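Local coordinates for nitrate transport protein (Xanthomonas axonopodis pv. citri, PDB 3KSX) that probably serves as the periplasmic receptor that captures alkanesulfonates for an ABC importer, and binds the sulfonate buffer MOPS in this crystal, at residues I33-Q36 and L42-A45; Q53-T58 and M232-Q237; A127-K132 and V179-I184. All coordinates share one frame; numbering follows the deposited sequence.

Contact 1: I33-Q36 and L42-A45; sequences IGYQ and LVLA
Tyr35 and Leu42 bring segment 33-36 of strand 30-36 and segment 42-45 of helix 40-48 together, their CA atoms 6.7 Å apart, and no hydrogen bond joins the two backbones. This is a tight beta-alpha connection, the opening unit of the first lobe of a periplasmic binding protein whose five-stranded sheet has the strand order 2-1-3-5-4 of the type II binding-protein fold. The extended backbone at Tyr35 (phi/psi -150/166°) belongs to an inner strand of that sheet, between strands 59-65 and 82-86, and bonds to strand 59-65, whereas Leu42 and Val43 lie in the first turn of the helix that packs over it.

The contact illustrates how a strand and the helix that follows it can be joined by very few groups. The side chain of Tyr35 leaves the strand toward the helix, with CG set between the backbone N and the carbonyl carbon (chi1 80°). Its CB is met by the CD1 methyl of Leu42 at 3.8 Å, and Leu42 CB comes within 4.1 Å of the same atom, making the base of the tyrosine the main bearing point. Farther out, Val43 addresses the ring at its edge, close to the ring plane. All three residues are buried, and Val43 also reaches Leu253 and Val256 of helix 246-257.

The end of Gln36, next along the chain, leads away from the helix: its NE2 donates to Gly84 O and to O1 of the bound MOPS molecule, so the residue after this apolar joint supplies a ligand contact. On the helix side the outermost touch comes from one branch of Val43, the methyl CG2, which sits 4.2 Å from Tyr35 CE2.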
loop_
_atom_site.group_PDB
_atom_site.type_symbol
_atom_site.label_atom_id
_atom_site.label_comp_id
_atom_site.label_asym_id
_atom_site.label_seq_id
_atom_site.Cartn_x
_atom_site.Cartn_y
_atom_site.Cartn_z
ATOM N N ILE A 33 0.316 -11.575 11.407
ATOM C CA ILE A 33 0.565 -10.936 10.098
ATOM C C ILE A 33 -0.334 -9.707 9.901
ATOM O O ILE A 33 -1.541 -9.746 10.152
ATOM C CB ILE A 33 0.498 -11.974 8.972
ATOM C CG1 ILE A 33 0.480 -11.361 7.604
ATOM C CG2 ILE A 33 -0.742 -12.896 9.144
ATOM C CD1 ILE A 33 0.568 -12.389 6.458
ATOM N N GLY A 34 0.255 -8.572 9.557
ATOM C CA GLY A 34 -0.542 -7.411 9.326
ATOM C C GLY A 34 -1.007 -7.260 7.886
ATOM O O GLY A 34 -0.319 -7.637 6.937
ATOM N N TYR A 35 -2.192 -6.668 7.746
ATOM C CA TYR A 35 -2.748 -6.441 6.441
ATOM C C TYR A 35 -3.621 -5.187 6.450
ATOM O O TYR A 35 -3.870 -4.645 7.512
ATOM C CB TYR A 35 -3.532 -7.691 5.988
ATOM C CG TYR A 35 -4.909 -7.772 6.592
ATOM C CD1 TYR A 35 -5.102 -8.086 7.945
ATOM C CD2 TYR A 35 -6.043 -7.475 5.822
ATOM C CE1 TYR A 35 -6.420 -8.177 8.493
ATOM C CE2 TYR A 35 -7.335 -7.549 6.363
ATOM C CZ TYR A 35 -7.507 -7.878 7.675
ATOM O OH TYR A 35 -8.791 -7.888 8.160
ATOM N N GLN A 36 -3.954 -4.703 5.246
ATOM C CA GLN A 36 -4.768 -3.548 4.982
ATOM C C GLN A 36 -5.974 -4.093 4.238
ATOM O O GLN A 36 -5.806 -4.841 3.295
ATOM C CB GLN A 36 -4.025 -2.553 4.048
ATOM C CG GLN A 36 -2.792 -1.985 4.724
ATOM C CD GLN A 36 -2.083 -0.960 3.880
ATOM O OE1 GLN A 36 -2.685 -0.030 3.369
ATOM N NE2 GLN A 36 -0.810 -1.145 3.727
ATOM N N LEU A 42 -5.288 -10.083 0.213
ATOM C CA LEU A 42 -5.017 -10.520 1.592
ATOM C C LEU A 42 -6.302 -10.768 2.315
ATOM O O LEU A 42 -6.392 -11.674 3.165
ATOM C CB LEU A 42 -4.177 -9.488 2.335
ATOM C CG LEU A 42 -2.821 -9.184 1.665
ATOM C CD1 LEU A 42 -1.953 -8.388 2.575
ATOM C CD2 LEU A 42 -2.134 -10.472 1.280
ATOM N N VAL A 43 -7.295 -9.918 2.030
ATOM C CA VAL A 43 -8.679 -10.152 2.478
ATOM C C VAL A 43 -9.144 -11.546 2.030
ATOM O O VAL A 43 -9.699 -12.305 2.859
ATOM C CB VAL A 43 -9.709 -8.979 2.048
ATOM C CG1 VAL A 43 -11.138 -9.322 2.423
ATOM C CG2 VAL A 43 -9.313 -7.611 2.680
ATOM N N LEU A 44 -8.908 -11.917 0.760
ATOM C CA LEU A 44 -9.283 -13.263 0.316
ATOM C C LEU A 44 -8.485 -14.345 1.006
ATOM O O LEU A 44 -9.066 -15.343 1.416
ATOM C CB LEU A 44 -9.193 -13.445 -1.193
ATOM C CG LEU A 44 -10.337 -12.689 -1.851
ATOM C CD1 LEU A 44 -10.131 -12.788 -3.299
ATOM C CD2 LEU A 44 -11.755 -13.171 -1.428
ATOM N N ALA A 45 -7.171 -14.164 1.108
ATOM C CA ALA A 45 -6.360 -15.106 1.879
ATOM C C ALA A 45 -6.889 -15.289 3.288
ATOM O O ALA A 45 -7.012 -16.402 3.747
ATOM C CB ALA A 45 -4.861 -14.727 1.867
#

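Contact 2: Q53-T58 and M232-Q237; sequences QRFPRT and MGTLNQ
Arg54 meets Thr234 at the very end of helix 50-54, and the pair shows how one long polar side chain can link a helix end to a helix far along the chain. CG of Arg54 stands anti to the backbone N (chi1 -178°), and a bend at chi2 (113°) brings the chain past Thr234, the two side chains running in opposite directions. Arg54 NH1 donates to Thr234 OG1 with an N-H...O angle of 156°. The modelled separation of 2.5 Å between Arg54 NH1 and Thr234 OG1 is unusually short, so its exact value is doubtful, but the hydroxyl oxygen lies almost in the guanidinium plane. Thr234 OG1 also makes a weak hydrogen bond to Gln230 O, one turn back in its own helix. Arg54 CD lies 3.3 Å from Thr234 OG1, so the aliphatic part of the chain also lies against the hydroxyl.

Phe55 is the first residue to depart from helical geometry. Its ring carries Arg54 CG over one face, near the rim, and its CE2 comes 4.5 Å from Thr234 OG1. From Phe55 to Thr58 the chain makes a type I turn, closed by Thr58 N bonding to Phe55 O, and then enters strand 59-65. Phe55 meets Phe227 edge-to-face on helix 225-244, Leu50 and Leu51 of helix 50-54 pack on Thr234, and Met232 and Leu235 rest on Phe214 of strand 212-217.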
loop_
_atom_site.group_PDB
_atom_site.type_symbol
_atom_site.label_atom_id
_atom_site.label_comp_id
_atom_site.label_asym_id
_atom_site.label_seq_id
_atom_site.Cartn_x
_atom_site.Cartn_y
_atom_site.Cartn_z
ATOM N N GLN A 53 -4.821 -23.376 6.320
ATOM C CA GLN A 53 -4.765 -24.643 5.607
ATOM C C GLN A 53 -3.347 -25.152 5.334
ATOM O O GLN A 53 -3.075 -26.347 5.465
ATOM C CB GLN A 53 -5.456 -24.514 4.258
ATOM C CG GLN A 53 -6.916 -24.167 4.339
ATOM C CD GLN A 53 -7.528 -24.320 2.979
ATOM O OE1 GLN A 53 -7.251 -25.306 2.305
ATOM N NE2 GLN A 53 -8.282 -23.328 2.530
ATOM N N ARG A 54 -2.431 -24.252 4.980
ATOM C CA ARG A 54 -1.050 -24.619 4.680
ATOM C C ARG A 54 -0.180 -24.958 5.938
ATOM O O ARG A 54 0.737 -25.799 5.907
ATOM C CB ARG A 54 -0.413 -23.474 3.864
ATOM C CG ARG A 54 1.054 -23.751 3.442
ATOM C CD ARG A 54 1.187 -23.909 1.934
ATOM N NE ARG A 54 2.551 -24.243 1.456
ATOM C CZ ARG A 54 3.348 -23.431 0.724
ATOM N NH1 ARG A 54 2.956 -22.193 0.402
ATOM N NH2 ARG A 54 4.562 -23.851 0.312
ATOM N N PHE A 55 -0.465 -24.323 7.047
ATOM C CA PHE A 55 0.419 -24.392 8.188
ATOM C C PHE A 55 -0.400 -24.728 9.442
ATOM O O PHE A 55 -0.586 -23.888 10.315
ATOM C CB PHE A 55 1.085 -23.034 8.344
ATOM C CG PHE A 55 1.908 -22.617 7.139
ATOM C CD1 PHE A 55 3.128 -23.260 6.848
ATOM C CD2 PHE A 55 1.479 -21.550 6.331
ATOM C CE1 PHE A 55 3.887 -22.843 5.761
ATOM C CE2 PHE A 55 2.205 -21.153 5.257
ATOM C CZ PHE A 55 3.427 -21.795 4.976
ATOM N N PRO A 56 -0.874 -25.980 9.543
ATOM C CA PRO A 56 -1.773 -26.430 10.579
ATOM C C PRO A 56 -1.186 -26.340 12.002
ATOM O O PRO A 56 -1.932 -26.231 12.968
ATOM C CB PRO A 56 -2.031 -27.887 10.187
ATOM C CG PRO A 56 -0.858 -28.296 9.342
ATOM C CD PRO A 56 -0.550 -27.057 8.583
ATOM N N ARG A 57 0.139 -26.384 12.111
ATOM C CA ARG A 57 0.829 -26.279 13.391
ATOM C C ARG A 57 1.210 -24.827 13.815
ATOM O O ARG A 57 1.905 -24.613 14.809
ATOM C CB ARG A 57 2.055 -27.166 13.323
ATOM C CG ARG A 57 1.730 -28.675 13.197
ATOM C CD ARG A 57 2.955 -29.424 12.673
ATOM N NE ARG A 57 3.458 -28.889 11.378
ATOM C CZ ARG A 57 2.985 -29.219 10.155
ATOM N NH1 ARG A 57 1.979 -30.084 10.009
ATOM N NH2 ARG A 57 3.499 -28.674 9.046
ATOM N N THR A 58 0.742 -23.840 13.050
ATOM C CA THR A 58 1.045 -22.440 13.300
ATOM C C THR A 58 -0.259 -21.669 13.541
ATOM O O THR A 58 -1.222 -21.766 12.771
ATOM C CB THR A 58 1.855 -21.861 12.121
ATOM O OG1 THR A 58 3.072 -22.596 11.985
ATOM C CG2 THR A 58 2.245 -20.410 12.398
ATOM N N MET A 232 4.952 -16.456 1.585
ATOM C CA MET A 232 4.930 -15.598 0.389
ATOM C C MET A 232 4.371 -16.397 -0.755
ATOM O O MET A 232 3.550 -15.887 -1.509
ATOM C CB MET A 232 6.296 -15.148 -0.081
ATOM C CG MET A 232 7.122 -14.259 0.859
ATOM S SD MET A 232 6.262 -12.719 1.149
ATOM C CE MET A 232 5.304 -13.002 2.670
ATOM N N GLY A 233 4.813 -17.658 -0.883
ATOM C CA GLY A 233 4.212 -18.585 -1.886
ATOM C C GLY A 233 2.703 -18.668 -1.882
ATOM O O GLY A 233 2.077 -18.675 -2.918
ATOM N N THR A 234 2.112 -18.755 -0.696
ATOM C CA THR A 234 0.681 -18.905 -0.543
ATOM C C THR A 234 -0.006 -17.567 -0.796
ATOM O O THR A 234 -1.100 -17.504 -1.384
ATOM C CB THR A 234 0.340 -19.497 0.888
ATOM O OG1 THR A 234 0.946 -20.767 0.989
ATOM C CG2 THR A 234 -1.146 -19.694 1.119
ATOM N N LEU A 235 0.637 -16.477 -0.406
ATOM C CA LEU A 235 0.034 -15.188 -0.685
ATOM C C LEU A 235 0.108 -14.870 -2.194
ATOM O O LEU A 235 -0.733 -14.111 -2.740
ATOM C CB LEU A 235 0.703 -14.102 0.167
ATOM C CG LEU A 235 0.548 -14.260 1.678
ATOM C CD1 LEU A 235 1.116 -13.068 2.334
ATOM C CD2 LEU A 235 -0.964 -14.374 2.009
ATOM N N ASN A 236 1.123 -15.426 -2.862
ATOM C CA ASN A 236 1.329 -15.233 -4.309
ATOM C C ASN A 236 0.149 -15.870 -5.029
ATOM O O ASN A 236 -0.364 -15.355 -6.038
ATOM C CB ASN A 236 2.636 -15.868 -4.753
ATOM C CG ASN A 236 2.772 -15.924 -6.230
ATOM O OD1 ASN A 236 2.095 -16.705 -6.863
ATOM N ND2 ASN A 236 3.634 -15.065 -6.813
ATOM N N GLN A 237 -0.288 -17.005 -4.505
ATOM C CA GLN A 237 -1.448 -17.683 -5.048
ATOM C C GLN A 237 -2.766 -16.926 -4.801
ATOM O O GLN A 237 -3.600 -16.794 -5.733
ATOM C CB GLN A 237 -1.543 -19.108 -4.492
ATOM C CG GLN A 237 -0.419 -20.051 -4.966
ATOM C CD GLN A 237 -0.198 -20.008 -6.480
ATOM O OE1 GLN A 237 -1.128 -20.282 -7.271
ATOM N NE2 GLN A 237 1.038 -19.660 -6.899
#

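Contact 3: A127-K132 and V179-I184; sequences ADLKGK and VDAWAI
Asp180 and Lys132 bury the most surface here, with Leu129 next, and together they pack the turn before one strand against the start of its parallel neighbour. The second lobe repeats the type II binding-protein sheet, with strands 133-136 and 181-185 adjacent. Lys132 closes a type II turn from Leu129, through Gly131 with its positive phi, directly ahead of the first strand, and Asp180 comes just ahead of the second. Their CA atoms are 6.0 Å apart.

An acid beside a lysine does not by itself make a salt bridge, and this pair is a clear instance. The two side chains cross at about a right angle, and it is the aliphatic part of the lysine that touches: Lys132 CB packs 3.6 Å from Asp180 CB, and Lys132 CD lies 3.8 Å from Asp180 OD2. A bend at chi2 (-68°) folds the lysine chain, and its ammonium ends up 5.7 Å away, measured from Lys132 NZ to Asp180 OD2. The opposite charges may still attract weakly at that range. Asp180 OD2 is instead held by the backbone N of Arg133, which ties the acid to the start of the adjacent strand. A sulfate ion, probably from the crystallisation liquor, is bound about 3 Å from the Asp180 side chain.

Next to this polar pair the contact turns apolar. Ala181, which also packs on Ile115 and Val117 of strand 113-118, directs its methyl toward the turn. Leu129 adds a single branch, its CD2 lying 3.6 Å from Ala181 CB.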
loop_
_atom_site.group_PDB
_atom_site.type_symbol
_atom_site.label_atom_id
_atom_site.label_comp_id
_atom_site.label_asym_id
_atom_site.label_seq_id
_atom_site.Cartn_x
_atom_site.Cartn_y
_atom_site.Cartn_z
ATOM N N ALA A 127 -1.779 21.487 -12.252
ATOM C CA ALA A 127 -1.281 22.811 -11.948
ATOM C C ALA A 127 -2.193 23.560 -11.038
ATOM O O ALA A 127 -1.733 24.370 -10.189
ATOM C CB ALA A 127 -1.021 23.621 -13.246
ATOM N N ASP A 128 -3.484 23.248 -11.126
ATOM C CA ASP A 128 -4.486 23.894 -10.278
ATOM C C ASP A 128 -4.351 23.565 -8.772
ATOM O O ASP A 128 -4.942 24.236 -7.914
ATOM C CB ASP A 128 -5.866 23.439 -10.729
ATOM C CG ASP A 128 -6.321 24.064 -12.024
ATOM O OD1 ASP A 128 -5.816 25.146 -12.424
ATOM O OD2 ASP A 128 -7.247 23.464 -12.620
ATOM N N LEU A 129 -3.580 22.540 -8.421
ATOM C CA LEU A 129 -3.265 22.202 -6.998
ATOM C C LEU A 129 -2.307 23.178 -6.295
ATOM O O LEU A 129 -2.248 23.180 -5.076
ATOM C CB LEU A 129 -2.685 20.774 -6.862
ATOM C CG LEU A 129 -3.557 19.629 -7.423
ATOM C CD1 LEU A 129 -2.809 18.331 -7.471
ATOM C CD2 LEU A 129 -4.738 19.359 -6.572
ATOM N N LYS A 130 -1.614 24.044 -7.024
ATOM C CA LYS A 130 -0.745 25.004 -6.327
ATOM C C LYS A 130 -1.592 25.726 -5.276
ATOM O O LYS A 130 -2.704 26.263 -5.558
ATOM C CB LYS A 130 -0.124 26.033 -7.289
ATOM C CG LYS A 130 0.750 27.095 -6.570
ATOM C CD LYS A 130 1.226 28.154 -7.591
ATOM C CE LYS A 130 2.070 29.286 -6.962
ATOM N NZ LYS A 130 1.752 29.621 -5.528
ATOM N N GLY A 131 -1.068 25.760 -4.055
ATOM C CA GLY A 131 -1.696 26.513 -2.985
ATOM C C GLY A 131 -2.887 25.880 -2.317
ATOM O O GLY A 131 -3.511 26.501 -1.412
ATOM N N LYS A 132 -3.160 24.619 -2.632
ATOM C CA LYS A 132 -4.336 23.930 -2.115
ATOM C C LYS A 132 -3.987 22.930 -0.980
ATOM O O LYS A 132 -2.846 22.479 -0.873
ATOM C CB LYS A 132 -5.037 23.174 -3.230
ATOM C CG LYS A 132 -5.414 23.986 -4.441
ATOM C CD LYS A 132 -6.470 24.959 -4.140
ATOM C CE LYS A 132 -6.811 25.616 -5.453
ATOM N NZ LYS A 132 -6.928 27.061 -5.292
ATOM N N VAL A 179 -11.027 19.677 2.410
ATOM C CA VAL A 179 -9.823 19.436 1.610
ATOM C C VAL A 179 -10.097 19.716 0.119
ATOM O O VAL A 179 -11.222 19.572 -0.388
ATOM C CB VAL A 179 -9.289 17.982 1.780
ATOM C CG1 VAL A 179 -9.375 17.517 3.209
ATOM C CG2 VAL A 179 -10.118 17.102 0.981
ATOM N N ASP A 180 -9.056 20.129 -0.583
ATOM C CA ASP A 180 -9.201 20.501 -1.974
ATOM C C ASP A 180 -8.941 19.285 -2.821
ATOM O O ASP A 180 -9.504 19.163 -3.932
ATOM C CB ASP A 180 -8.203 21.651 -2.272
ATOM C CG ASP A 180 -8.534 22.942 -1.508
ATOM O OD1 ASP A 180 -9.656 23.491 -1.641
ATOM O OD2 ASP A 180 -7.658 23.498 -0.846
ATOM N N ALA A 181 -8.079 18.361 -2.321
ATOM C CA ALA A 181 -7.785 17.142 -3.141
ATOM C C ALA A 181 -7.360 16.052 -2.172
ATOM O O ALA A 181 -7.051 16.357 -1.073
ATOM C CB ALA A 181 -6.673 17.453 -4.148
ATOM N N TRP A 182 -7.402 14.775 -2.558
ATOM C CA TRP A 182 -7.079 13.743 -1.599
ATOM C C TRP A 182 -6.240 12.760 -2.376
ATOM O O TRP A 182 -6.725 12.325 -3.440
ATOM C CB TRP A 182 -8.407 13.127 -1.098
ATOM C CG TRP A 182 -8.261 11.961 -0.119
ATOM C CD1 TRP A 182 -7.148 11.655 0.686
ATOM C CD2 TRP A 182 -9.257 11.044 0.204
ATOM N NE1 TRP A 182 -7.424 10.525 1.453
ATOM C CE2 TRP A 182 -8.732 10.146 1.158
ATOM C CE3 TRP A 182 -10.589 10.854 -0.261
ATOM C CZ2 TRP A 182 -9.495 9.074 1.665
ATOM C CZ3 TRP A 182 -11.364 9.787 0.292
ATOM C CH2 TRP A 182 -10.797 8.917 1.207
ATOM N N ALA A 183 -4.993 12.501 -1.960
ATOM C CA ALA A 183 -4.223 11.449 -2.688
ATOM C C ALA A 183 -4.516 10.150 -1.885
ATOM O O ALA A 183 -4.264 10.087 -0.677
ATOM C CB ALA A 183 -2.810 11.726 -2.758
ATOM N N ILE A 184 -5.011 9.159 -2.611
ATOM C CA ILE A 184 -5.589 7.899 -1.989
ATOM C C ILE A 184 -5.616 6.761 -2.986
ATOM O O ILE A 184 -5.381 6.971 -4.155
ATOM C CB ILE A 184 -7.018 8.170 -1.384
ATOM C CG1 ILE A 184 -7.506 7.051 -0.437
ATOM C CG2 ILE A 184 -8.090 8.410 -2.524
ATOM C CD1 ILE A 184 -6.593 6.780 0.779
#

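How the contacts relate
The three contacts sample both lobes of a two-lobed binding protein. Contacts 1 and 2 share the first lobe, their centres 12 Å apart, and they touch through Leu235 of helix 225-244, which packs on Ile33, Leu42 and Ala45. Helices 40-48 and 50-54 follow each other in the chain, and contact 1 closes before contact 2 opens. Contact 3 lies in the other lobe, with its centre 31 Å from that of contact 1 and 41 Å from that of contact 2. It is nested within the long excursion closed by contact 2, consistent with a chain that leaves the first lobe, builds the second and returns.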